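Side-chain contacts in lipase aflb (Neosartorya fumigata, PDB 6IDY), which probably hydrolyses the ester bonds of lipids such as triacylglycerols, as a calcium-binding fungal lipase with an alpha/beta-hydrolase fold: residues A374-S379 / P386-L391; L369-A374 / V398-L403; I257-D262 / G363-P368; T348-K353 / V393-V398. All coordinates share one frame; numbering follows the deposited sequence.

Overall arrangement
Helix 368-379 ties the four contacts together. Contacts 1 and 2, with centres about 10 Å apart, use successive turns of it and share Ala-374; contact 3 involves the 363-368 segment that leads into it, and contact 4 lies beside its start, where Leu-369 packs on Ile-349 and Cys-350. Contact 2 is also about 10 Å from contact 3 and 11 Å from contact 4, centre to centre, and shares Val-398 with the latter. Contact 1 carries the calcium ligand Ala-377 at the far end of the helix. Contact 3 is the deepest, with its centre about 8 Å from that of the chain, and the side chain of Ile-259 lies about 14 Å from the calcium ion.

Contact 1. Residues A374-S379 / P386-L391; sequences AVDALS and PSRLDL. With CA (calcium ion), chain D.
With chi1 at 179°, the carboxylate of Asp-376 swings away from its own backbone nitrogen and reaches out from the helix to Arg-388, whose chain bends about its CG-CD bond to present the side of the guanidinium group. The result is a side-on, two-nitrogen salt bridge. Arg-388 NE donates to Asp-376 OD1 at 2.9 Å, almost straight at 172°, in the guanidinium plane and to the syn lone pair. Arg-388 NH2 reaches Asp-376 OD2 at 2.8 Å on a more bent path, the oxygen being met on its syn side but out of the carboxylate plane. The two flat groups are 27° from coplanar, and engaging both oxygens resists rotation of the carboxylate. Asp-376 OD2 also bonds the backbone nitrogen of Asp-385, and Arg-388 NH2 has a weak further bond to Pro-383 O. A buried acid surrounded by such donors would be expected to stay ionised. An arginine suits the partner's place because its long chain spans the gap while its head stays near solvent. Nearer the helix backbone, Leu-389 CD2 lies 4.0 Å from Asp-376 CB, an apolar touch against the aliphatic part of the acid. The next residue after Asp-376, Ala-377, binds the calcium ion through its carbonyl oxygen at 2.2 Å, alongside two waters and ligands from Asp-255, His-380 and Gly-382. The salt bridge thus straddles the calcium-binding turn after helix 368-379, while Leu-389 packs back on Ala-372 and Leu-373 of that helix and Pro-386 reaches Ile-349 of helix 346-349.

Contact 2. Residues L369-A374 / V398-L403; sequences LAWALA and VLPPQL
A proline-on-tryptophan CH-pi contact, Pro-400 against Trp-371, joins helix 368-379 to the loop running toward helix 405-412. Pro-400 CG stands 3.5 Å from the centroid of the five-membered indole ring, 8° off its normal, so the pyrrolidine edge presses on the ring face; Pro-400 CB continues the contact to Trp-371 CB at 3.7 Å. A proline serves here because its compact, rigid ring holds the C-H groups of CG and CB in position against the indole. The type I turn from Pro-400 to Leu-403 then brings two more side chains to the same indole. In alpha/beta-hydrolase terms this loop belongs to the C-terminal region, beyond the last strand of the central sheet. Leu-403 CD1 approaches the six-membered ring obliquely, 3.7 Å from Trp-371 CZ2, its side chain crossing the indole at about a right angle. Gln-402, bent at chi2 (83°), lays its amide nearly parallel to the ring, with OE1 3.6 Å from Trp-371 CE3. The polar end of the indole looks elsewhere: Trp-371 NE1 is hydrogen-bonded to Leu-365 O, which satisfies this buried nitrogen, and Phe-181 stacks with the ring.

Contact 3. Residues I257-D262 / G363-P368; sequences IAISPD and GVLYNP
Ile-259, the last residue of strand 253-259, and Ser-260 just after it press against Val-364 and Leu-365 of the 3-10 turn that precedes helix 368-379. The tight part centres on Val-364, set against both residues. Its CG1 meets Ile-259 CG2 at 3.7 Å, while its other branch, CG2, lies 3.4 Å from Ser-260 OG. This division follows from chi1 of -172°, which sends the two methyls to different neighbours; a beta-branched residue fits where two partners must be served from one short stem. Ile-259 likewise meets Val-364 through its CG2 branch, and its side chain also packs on Ile-313 and Leu-230 of the adjoining strands. The lighter side is toward Leu-365, which brings just the end of its chain to Ile-259, CD2 lying 3.9 Å from Ile-259 CG2, and which also packs on Trp-232 and Thr-411. No solvent side exists here, for all four touching residues are buried in the interior of the alpha/beta-hydrolase fold, where the central sheet meets the segments that follow it. Ser-260 leaves the strand with left-handed backbone angles, phi 46° and psi 51°, turning the chain out of the sheet. Its hydroxyl is small enough to sit beside a valine methyl, and it is hydrogen-bonded to His-361 O. The chemistry therefore implies an apolar seam held by shape, in which the one buried hydroxyl finds its polar partner beyond the seam.

Contact 4. Residues T348-K353 / V393-V398; sequences TICGGK and VVCGRV
The backbones of Cys-350, just past the end of helix 346-349, and Cys-395, of the 391-396 helical segment, approach to 5.3 Å between their CA atoms. A disulfide bridges them, with Cys-350 SG 2.0 Å from Cys-395 SG. Both sulfurs point away from their own carbonyl carbons, chi1 -65° and -60°, which lets them meet in the gap between the two backbones, and the S-S torsion of -66° gives the bridge a left-handed twist. Past Cys-350 the chain folds into a type II turn ending at Lys-353, with Gly-352 supplying the positive phi that such a turn needs at its third position, where glycine is most at ease. The turn brings Lys-353 back alongside Cys-395: its CB lies 3.7 Å from Cys-395 CB and 3.6 Å from Cys-395 O. Beyond CB the lysine chain bends and carries its amine away, so that its aliphatic root does the packing while its charge remains outside. The disulfide itself is buried, with Cys-350 also resting on Leu-369 of helix 368-379. Such a covalent link from the end of helix 346-349 to the 391-396 helical segment, 45 residues on in sequence, is a familiar stabilising feature of secreted enzymes, consistent with an extracellular fungal lipase.

Contact 1. Residues A374-S379 / P386-L391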
loop_
_atom_site.group_PDB
_atom_site.type_symbol
_atom_site.label_atom_id
_atom_site.label_comp_id
_atom_site.label_asym_id
_atom_site.label_seq_id
_atom_site.Cartn_x
_atom_site.Cartn_y
_atom_site.Cartn_z
ATOM N N ALA A 374 12.787 -5.601 -5.692
ATOM C CA ALA A 374 12.825 -5.474 -4.233
ATOM C C ALA A 374 14.045 -6.227 -3.674
ATOM O O ALA A 374 14.771 -5.677 -2.857
ATOM C CB ALA A 374 11.538 -6.015 -3.622
ATOM N N VAL A 375 14.285 -7.460 -4.163
ATOM C CA VAL A 375 15.397 -8.342 -3.780
ATOM C C VAL A 375 16.725 -7.695 -4.190
ATOM O O VAL A 375 17.641 -7.605 -3.371
ATOM C CB VAL A 375 15.210 -9.778 -4.353
ATOM C CG1 VAL A 375 16.463 -10.637 -4.172
ATOM C CG2 VAL A 375 14.006 -10.457 -3.724
ATOM N N ASP A 376 16.804 -7.201 -5.434
ATOM C CA ASP A 376 17.994 -6.522 -5.944
ATOM C C ASP A 376 18.311 -5.239 -5.145
ATOM O O ASP A 376 19.482 -4.989 -4.858
ATOM C CB ASP A 376 17.859 -6.240 -7.447
ATOM C CG ASP A 376 19.046 -5.510 -8.019
ATOM O OD1 ASP A 376 20.048 -6.181 -8.364
ATOM O OD2 ASP A 376 18.990 -4.273 -8.096
ATOM N N ALA A 377 17.277 -4.452 -4.770
ATOM C CA ALA A 377 17.429 -3.222 -3.978
ATOM C C ALA A 377 18.025 -3.514 -2.602
ATOM O O ALA A 377 18.912 -2.792 -2.150
ATOM C CB ALA A 377 16.082 -2.535 -3.808
ATOM N N LEU A 378 17.529 -4.571 -1.941
ATOM C CA LEU A 378 17.968 -4.978 -0.609
ATOM C C LEU A 378 19.370 -5.587 -0.575
ATOM O O LEU A 378 20.011 -5.550 0.474
ATOM C CB LEU A 378 16.945 -5.937 0.018
ATOM C CG LEU A 378 15.573 -5.332 0.324
ATOM C CD1 LEU A 378 14.558 -6.406 0.604
ATOM C CD2 LEU A 378 15.646 -4.346 1.478
ATOM N N SER A 379 19.851 -6.131 -1.708
ATOM C CA SER A 379 21.167 -6.775 -1.786
ATOM C C SER A 379 22.289 -5.873 -2.318
ATOM O O SER A 379 23.451 -6.273 -2.291
ATOM C CB SER A 379 21.079 -8.066 -2.595
ATOM O OG SER A 379 20.616 -7.822 -3.913
ATOM N N PRO A 386 17.146 -2.731 -12.841
ATOM C CA PRO A 386 16.735 -3.792 -13.782
ATOM C C PRO A 386 17.866 -4.343 -14.656
ATOM O O PRO A 386 17.766 -5.484 -15.130
ATOM C CB PRO A 386 15.623 -3.143 -14.612
ATOM C CG PRO A 386 15.807 -1.686 -14.452
ATOM C CD PRO A 386 16.440 -1.459 -13.112
ATOM N N SER A 387 18.958 -3.561 -14.838
ATOM C CA SER A 387 20.118 -3.983 -15.634
ATOM C C SER A 387 20.927 -5.102 -14.947
ATOM O O SER A 387 21.710 -5.776 -15.617
ATOM C CB SER A 387 21.006 -2.792 -15.987
ATOM O OG SER A 387 21.775 -2.358 -14.879
ATOM N N ARG A 388 20.722 -5.310 -13.624
ATOM C CA ARG A 388 21.392 -6.363 -12.846
ATOM C C ARG A 388 20.560 -7.639 -12.821
ATOM O O ARG A 388 21.001 -8.653 -12.278
ATOM C CB ARG A 388 21.654 -5.904 -11.407
ATOM C CG ARG A 388 22.814 -4.929 -11.243
ATOM C CD ARG A 388 23.238 -4.826 -9.786
ATOM N NE ARG A 388 22.177 -4.274 -8.934
ATOM C CZ ARG A 388 22.191 -3.058 -8.397
ATOM N NH1 ARG A 388 23.218 -2.245 -8.605
ATOM N NH2 ARG A 388 21.185 -2.649 -7.640
ATOM N N LEU A 389 19.356 -7.595 -13.397
ATOM C CA LEU A 389 18.452 -8.743 -13.415
ATOM C C LEU A 389 18.489 -9.498 -14.735
ATOM O O LEU A 389 18.746 -8.905 -15.784
ATOM C CB LEU A 389 16.998 -8.296 -13.129
ATOM C CG LEU A 389 16.703 -7.560 -11.814
ATOM C CD1 LEU A 389 15.266 -7.063 -11.794
ATOM C CD2 LEU A 389 16.962 -8.447 -10.602
ATOM N N ASP A 390 18.176 -10.802 -14.683
ATOM C CA ASP A 390 18.038 -11.626 -15.877
ATOM C C ASP A 390 16.585 -11.378 -16.300
ATOM O O ASP A 390 15.676 -12.069 -15.832
ATOM C CB ASP A 390 18.291 -13.111 -15.541
ATOM C CG ASP A 390 18.290 -14.071 -16.724
ATOM O OD1 ASP A 390 17.840 -13.670 -17.825
ATOM O OD2 ASP A 390 18.737 -15.224 -16.550
ATOM N N LEU A 391 16.365 -10.330 -17.123
ATOM C CA LEU A 391 15.027 -9.908 -17.551
ATOM C C LEU A 391 14.283 -10.940 -18.397
ATOM O O LEU A 391 13.062 -10.972 -18.313
ATOM C CB LEU A 391 15.025 -8.530 -18.234
ATOM C CG LEU A 391 15.399 -7.325 -17.348
ATOM C CD1 LEU A 391 15.394 -6.046 -18.149
ATOM C CD2 LEU A 391 14.461 -7.180 -16.149
HETATM CA CA CA D . 19.857 -0.889 -1.509
HETATM O O HOH W 1 20.974 -1.998 0.238
HETATM O O HOH W 2 20.622 1.056 -0.326
#

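Contact 2. Residues L369-A374 / V398-L403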
loop_
_atom_site.group_PDB
_atom_site.type_symbol
_atom_site.label_atom_id
_atom_site.label_comp_id
_atom_site.label_asym_id
_atom_site.label_seq_id
_atom_site.Cartn_x
_atom_site.Cartn_y
_atom_site.Cartn_z
ATOM N N LEU A 369 8.591 -8.888 -11.510
ATOM C CA LEU A 369 9.598 -7.837 -11.671
ATOM C C LEU A 369 9.665 -6.982 -10.397
ATOM O O LEU A 369 10.768 -6.678 -9.941
ATOM C CB LEU A 369 9.332 -6.976 -12.926
ATOM C CG LEU A 369 10.280 -5.787 -13.177
ATOM C CD1 LEU A 369 11.694 -6.249 -13.569
ATOM C CD2 LEU A 369 9.700 -4.827 -14.203
ATOM N N ALA A 370 8.493 -6.662 -9.791
ATOM C CA ALA A 370 8.426 -5.899 -8.536
ATOM C C ALA A 370 9.247 -6.600 -7.440
ATOM O O ALA A 370 10.051 -5.953 -6.770
ATOM C CB ALA A 370 6.982 -5.735 -8.090
ATOM N N TRP A 371 9.080 -7.929 -7.313
ATOM C CA TRP A 371 9.797 -8.788 -6.362
ATOM C C TRP A 371 11.288 -8.861 -6.649
ATOM O O TRP A 371 12.083 -8.702 -5.725
ATOM C CB TRP A 371 9.190 -10.191 -6.351
ATOM C CG TRP A 371 7.993 -10.275 -5.463
ATOM C CD1 TRP A 371 6.765 -9.715 -5.680
ATOM C CD2 TRP A 371 7.934 -10.893 -4.172
ATOM N NE1 TRP A 371 5.939 -9.964 -4.610
ATOM C CE2 TRP A 371 6.626 -10.700 -3.674
ATOM C CE3 TRP A 371 8.862 -11.609 -3.388
ATOM C CZ2 TRP A 371 6.225 -11.180 -2.420
ATOM C CZ3 TRP A 371 8.457 -12.101 -2.153
ATOM C CH2 TRP A 371 7.159 -11.873 -1.675
ATOM N N ALA A 372 11.667 -9.075 -7.929
ATOM C CA ALA A 372 13.065 -9.149 -8.351
ATOM C C ALA A 372 13.778 -7.815 -8.085
ATOM O O ALA A 372 14.931 -7.816 -7.658
ATOM C CB ALA A 372 13.152 -9.524 -9.821
ATOM N N LEU A 373 13.067 -6.684 -8.267
ATOM C CA LEU A 373 13.619 -5.359 -7.992
ATOM C C LEU A 373 13.760 -5.118 -6.497
ATOM O O LEU A 373 14.749 -4.518 -6.078
ATOM C CB LEU A 373 12.777 -4.255 -8.644
ATOM C CG LEU A 373 12.934 -4.106 -10.157
ATOM C CD1 LEU A 373 11.751 -3.397 -10.736
ATOM C CD2 LEU A 373 14.262 -3.427 -10.535
ATOM N N ALA A 374 12.787 -5.601 -5.692
ATOM C CA ALA A 374 12.825 -5.474 -4.233
ATOM C C ALA A 374 14.045 -6.227 -3.674
ATOM O O ALA A 374 14.771 -5.677 -2.857
ATOM C CB ALA A 374 11.538 -6.015 -3.622
ATOM N N VAL A 398 4.774 -14.673 -14.358
ATOM C CA VAL A 398 3.506 -13.983 -14.087
ATOM C C VAL A 398 3.397 -13.679 -12.587
ATOM O O VAL A 398 2.686 -12.762 -12.177
ATOM C CB VAL A 398 2.252 -14.709 -14.639
ATOM C CG1 VAL A 398 2.201 -14.643 -16.162
ATOM C CG2 VAL A 398 2.170 -16.152 -14.151
ATOM N N LEU A 399 4.113 -14.462 -11.776
ATOM C CA LEU A 399 4.172 -14.338 -10.326
ATOM C C LEU A 399 5.606 -14.599 -9.878
ATOM O O LEU A 399 6.278 -15.406 -10.522
ATOM C CB LEU A 399 3.272 -15.406 -9.662
ATOM C CG LEU A 399 1.757 -15.237 -9.719
ATOM C CD1 LEU A 399 1.076 -16.397 -9.024
ATOM C CD2 LEU A 399 1.309 -13.925 -9.075
ATOM N N PRO A 400 6.090 -14.025 -8.748
ATOM C CA PRO A 400 7.423 -14.416 -8.260
ATOM C C PRO A 400 7.376 -15.893 -7.823
ATOM O O PRO A 400 6.283 -16.380 -7.501
ATOM C CB PRO A 400 7.640 -13.498 -7.053
ATOM C CG PRO A 400 6.271 -13.162 -6.579
ATOM C CD PRO A 400 5.435 -13.079 -7.817
ATOM N N PRO A 401 8.503 -16.643 -7.803
ATOM C CA PRO A 401 8.429 -18.058 -7.364
ATOM C C PRO A 401 7.879 -18.238 -5.943
ATOM O O PRO A 401 7.339 -19.289 -5.618
ATOM C CB PRO A 401 9.882 -18.546 -7.451
ATOM C CG PRO A 401 10.593 -17.553 -8.301
ATOM C CD PRO A 401 9.882 -16.249 -8.158
ATOM N N GLN A 402 7.992 -17.195 -5.110
ATOM C CA GLN A 402 7.555 -17.183 -3.708
ATOM C C GLN A 402 6.034 -17.123 -3.522
ATOM O O GLN A 402 5.541 -17.446 -2.438
ATOM C CB GLN A 402 8.244 -16.037 -2.934
ATOM C CG GLN A 402 9.772 -16.167 -2.851
ATOM C CD GLN A 402 10.486 -15.657 -4.085
ATOM O OE1 GLN A 402 10.009 -14.769 -4.798
ATOM N NE2 GLN A 402 11.653 -16.214 -4.370
ATOM N N LEU A 403 5.291 -16.702 -4.556
ATOM C CA LEU A 403 3.834 -16.594 -4.457
ATOM C C LEU A 403 3.105 -17.571 -5.379
ATOM O O LEU A 403 3.661 -18.022 -6.384
ATOM C CB LEU A 403 3.356 -15.143 -4.710
ATOM C CG LEU A 403 3.906 -14.018 -3.800
ATOM C CD1 LEU A 403 3.344 -12.679 -4.214
ATOM C CD2 LEU A 403 3.585 -14.262 -2.330
#

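Contact 3. Residues I257-D262 / G363-P368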
loop_
_atom_site.group_PDB
_atom_site.type_symbol
_atom_site.label_atom_id
_atom_site.label_comp_id
_atom_site.label_asym_id
_atom_site.label_seq_id
_atom_site.Cartn_x
_atom_site.Cartn_y
_atom_site.Cartn_z
ATOM N N ILE A 257 11.281 0.943 -0.919
ATOM C CA ILE A 257 10.690 0.236 -2.062
ATOM C C ILE A 257 9.218 0.630 -2.104
ATOM O O ILE A 257 8.468 0.336 -1.181
ATOM C CB ILE A 257 10.935 -1.304 -2.002
ATOM C CG1 ILE A 257 12.453 -1.616 -1.943
ATOM C CG2 ILE A 257 10.260 -2.021 -3.201
ATOM C CD1 ILE A 257 12.828 -2.865 -1.111
ATOM N N ALA A 258 8.826 1.358 -3.142
ATOM C CA ALA A 258 7.471 1.876 -3.255
ATOM C C ALA A 258 6.667 1.210 -4.365
ATOM O O ALA A 258 6.940 1.407 -5.550
ATOM C CB ALA A 258 7.511 3.386 -3.427
ATOM N N ILE A 259 5.679 0.395 -3.958
ATOM C CA ILE A 259 4.780 -0.333 -4.863
ATOM C C ILE A 259 3.572 0.554 -5.152
ATOM O O ILE A 259 2.908 1.011 -4.215
ATOM C CB ILE A 259 4.364 -1.709 -4.263
ATOM C CG1 ILE A 259 5.589 -2.507 -3.689
ATOM C CG2 ILE A 259 3.541 -2.535 -5.251
ATOM C CD1 ILE A 259 6.762 -2.895 -4.703
ATOM N N SER A 260 3.312 0.818 -6.455
ATOM C CA SER A 260 2.214 1.660 -6.969
ATOM C C SER A 260 2.113 2.978 -6.182
ATOM O O SER A 260 1.027 3.296 -5.683
ATOM C CB SER A 260 0.884 0.900 -6.913
ATOM O OG SER A 260 0.938 -0.279 -7.696
ATOM N N PRO A 261 3.224 3.740 -6.000
ATOM C CA PRO A 261 3.122 4.967 -5.201
ATOM C C PRO A 261 2.502 6.125 -5.955
ATOM O O PRO A 261 2.770 6.314 -7.136
ATOM C CB PRO A 261 4.570 5.248 -4.822
ATOM C CG PRO A 261 5.353 4.728 -5.993
ATOM C CD PRO A 261 4.601 3.556 -6.524
ATOM N N ASP A 262 1.682 6.915 -5.262
ATOM C CA ASP A 262 1.041 8.076 -5.871
ATOM C C ASP A 262 1.665 9.351 -5.317
ATOM O O ASP A 262 0.998 10.145 -4.652
ATOM C CB ASP A 262 -0.493 8.008 -5.710
ATOM C CG ASP A 262 -1.012 8.006 -4.288
ATOM O OD1 ASP A 262 -0.374 7.364 -3.418
ATOM O OD2 ASP A 262 -2.057 8.637 -4.044
ATOM N N GLY A 363 -2.226 -5.414 -7.885
ATOM C CA GLY A 363 -1.509 -6.434 -8.652
ATOM C C GLY A 363 -0.002 -6.317 -8.691
ATOM O O GLY A 363 0.683 -7.331 -8.828
ATOM N N VAL A 364 0.541 -5.092 -8.559
ATOM C CA VAL A 364 1.999 -4.888 -8.551
ATOM C C VAL A 364 2.629 -5.616 -7.324
ATOM O O VAL A 364 3.773 -6.071 -7.408
ATOM C CB VAL A 364 2.419 -3.389 -8.699
ATOM C CG1 VAL A 364 3.936 -3.249 -8.876
ATOM C CG2 VAL A 364 1.707 -2.734 -9.877
ATOM N N LEU A 365 1.841 -5.824 -6.235
ATOM C CA LEU A 365 2.285 -6.560 -5.035
ATOM C C LEU A 365 2.653 -8.027 -5.338
ATOM O O LEU A 365 3.445 -8.627 -4.605
ATOM C CB LEU A 365 1.228 -6.500 -3.923
ATOM C CG LEU A 365 0.957 -5.129 -3.294
ATOM C CD1 LEU A 365 -0.370 -5.138 -2.538
ATOM C CD2 LEU A 365 2.116 -4.690 -2.392
ATOM N N TYR A 366 2.071 -8.605 -6.403
ATOM C CA TYR A 366 2.377 -9.980 -6.792
ATOM C C TYR A 366 3.106 -10.042 -8.144
ATOM O O TYR A 366 3.188 -11.110 -8.745
ATOM C CB TYR A 366 1.136 -10.907 -6.733
ATOM C CG TYR A 366 -0.072 -10.473 -7.545
ATOM C CD1 TYR A 366 -0.053 -10.510 -8.938
ATOM C CD2 TYR A 366 -1.265 -10.123 -6.921
ATOM C CE1 TYR A 366 -1.171 -10.144 -9.687
ATOM C CE2 TYR A 366 -2.393 -9.765 -7.659
ATOM C CZ TYR A 366 -2.343 -9.786 -9.043
ATOM O OH TYR A 366 -3.444 -9.410 -9.773
ATOM N N ASN A 367 3.642 -8.904 -8.617
ATOM C CA ASN A 367 4.360 -8.856 -9.893
ATOM C C ASN A 367 5.799 -9.421 -9.761
ATOM O O ASN A 367 6.514 -9.029 -8.835
ATOM C CB ASN A 367 4.358 -7.442 -10.483
ATOM C CG ASN A 367 5.046 -7.379 -11.814
ATOM O OD1 ASN A 367 6.261 -7.215 -11.897
ATOM N ND2 ASN A 367 4.293 -7.551 -12.886
ATOM N N PRO A 368 6.242 -10.327 -10.671
ATOM C CA PRO A 368 7.593 -10.911 -10.533
ATOM C C PRO A 368 8.741 -9.918 -10.655
ATOM O O PRO A 368 9.745 -10.085 -9.963
ATOM C CB PRO A 368 7.638 -11.988 -11.618
ATOM C CG PRO A 368 6.575 -11.626 -12.565
ATOM C CD PRO A 368 5.514 -10.922 -11.813
#

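Contact 4. Residues T348-K353 / V393-V398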
loop_
_atom_site.group_PDB
_atom_site.type_symbol
_atom_site.label_atom_id
_atom_site.label_comp_id
_atom_site.label_asym_id
_atom_site.label_seq_id
_atom_site.Cartn_x
_atom_site.Cartn_y
_atom_site.Cartn_z
ATOM N N THR A 348 7.338 -0.952 -19.544
ATOM C CA THR A 348 8.539 -0.492 -20.245
ATOM C C THR A 348 9.606 -1.584 -20.113
ATOM O O THR A 348 10.064 -2.105 -21.126
ATOM C CB THR A 348 9.025 0.872 -19.705
ATOM O OG1 THR A 348 8.065 1.873 -20.022
ATOM C CG2 THR A 348 10.373 1.285 -20.284
ATOM N N ILE A 349 9.997 -1.917 -18.867
ATOM C CA ILE A 349 11.025 -2.921 -18.557
ATOM C C ILE A 349 10.647 -4.308 -19.098
ATOM O O ILE A 349 11.501 -4.975 -19.689
ATOM C CB ILE A 349 11.371 -2.933 -17.042
ATOM C CG1 ILE A 349 11.881 -1.547 -16.582
ATOM C CG2 ILE A 349 12.388 -4.036 -16.698
ATOM C CD1 ILE A 349 11.770 -1.306 -15.123
ATOM N N CYS A 350 9.372 -4.721 -18.922
ATOM C CA CYS A 350 8.881 -6.016 -19.401
ATOM C C CYS A 350 7.849 -5.865 -20.529
ATOM O O CYS A 350 6.891 -6.633 -20.592
ATOM C CB CYS A 350 8.340 -6.856 -18.246
ATOM S SG CYS A 350 9.587 -7.352 -17.029
ATOM N N GLY A 351 8.067 -4.888 -21.415
ATOM C CA GLY A 351 7.195 -4.612 -22.554
ATOM C C GLY A 351 6.984 -5.812 -23.453
ATOM O O GLY A 351 7.957 -6.452 -23.868
ATOM N N GLY A 352 5.711 -6.150 -23.683
ATOM C CA GLY A 352 5.294 -7.284 -24.509
ATOM C C GLY A 352 5.656 -8.645 -23.944
ATOM O O GLY A 352 5.752 -9.618 -24.693
ATOM N N LYS A 353 5.873 -8.720 -22.616
ATOM C CA LYS A 353 6.233 -9.944 -21.898
ATOM C C LYS A 353 5.212 -10.212 -20.772
ATOM O O LYS A 353 4.549 -9.261 -20.347
ATOM C CB LYS A 353 7.666 -9.835 -21.324
ATOM C CG LYS A 353 8.781 -9.628 -22.361
ATOM C CD LYS A 353 9.235 -10.928 -23.020
ATOM C CE LYS A 353 10.439 -10.739 -23.914
ATOM N NZ LYS A 353 10.105 -10.006 -25.167
ATOM N N VAL A 393 14.175 -14.203 -17.848
ATOM C CA VAL A 393 13.596 -15.083 -16.835
ATOM C C VAL A 393 12.526 -14.314 -16.030
ATOM O O VAL A 393 11.392 -14.781 -15.927
ATOM C CB VAL A 393 14.693 -15.713 -15.927
ATOM C CG1 VAL A 393 14.084 -16.506 -14.771
ATOM C CG2 VAL A 393 15.643 -16.595 -16.737
ATOM N N VAL A 394 12.884 -13.134 -15.484
ATOM C CA VAL A 394 11.995 -12.307 -14.662
ATOM C C VAL A 394 10.720 -11.881 -15.432
ATOM O O VAL A 394 9.614 -12.097 -14.925
ATOM C CB VAL A 394 12.759 -11.113 -14.029
ATOM C CG1 VAL A 394 11.807 -10.132 -13.353
ATOM C CG2 VAL A 394 13.819 -11.602 -13.038
ATOM N N CYS A 395 10.874 -11.317 -16.652
ATOM C CA CYS A 395 9.739 -10.865 -17.468
ATOM C C CYS A 395 8.870 -12.018 -17.988
ATOM O O CYS A 395 7.694 -11.803 -18.260
ATOM C CB CYS A 395 10.180 -9.933 -18.596
ATOM S SG CYS A 395 11.006 -8.417 -18.034
ATOM N N GLY A 396 9.445 -13.218 -18.078
ATOM C CA GLY A 396 8.759 -14.432 -18.517
ATOM C C GLY A 396 7.786 -14.994 -17.495
ATOM O O GLY A 396 6.920 -15.800 -17.836
ATOM N N ARG A 397 7.927 -14.576 -16.230
ATOM C CA ARG A 397 7.074 -15.005 -15.125
ATOM C C ARG A 397 5.800 -14.150 -15.041
ATOM O O ARG A 397 5.762 -13.033 -15.559
ATOM C CB ARG A 397 7.834 -14.890 -13.790
ATOM C CG ARG A 397 9.013 -15.837 -13.579
ATOM C CD ARG A 397 9.794 -15.366 -12.365
ATOM N NE ARG A 397 10.898 -16.256 -12.001
ATOM C CZ ARG A 397 11.971 -15.871 -11.316
ATOM N NH1 ARG A 397 12.110 -14.606 -10.939
ATOM N NH2 ARG A 397 12.921 -16.747 -11.013
ATOM N N VAL A 398 4.774 -14.673 -14.358
ATOM C CA VAL A 398 3.506 -13.983 -14.087
ATOM C C VAL A 398 3.397 -13.679 -12.587
ATOM O O VAL A 398 2.686 -12.762 -12.177
ATOM C CB VAL A 398 2.252 -14.709 -14.639
ATOM C CG1 VAL A 398 2.201 -14.643 -16.162
ATOM C CG2 VAL A 398 2.170 -16.152 -14.151
#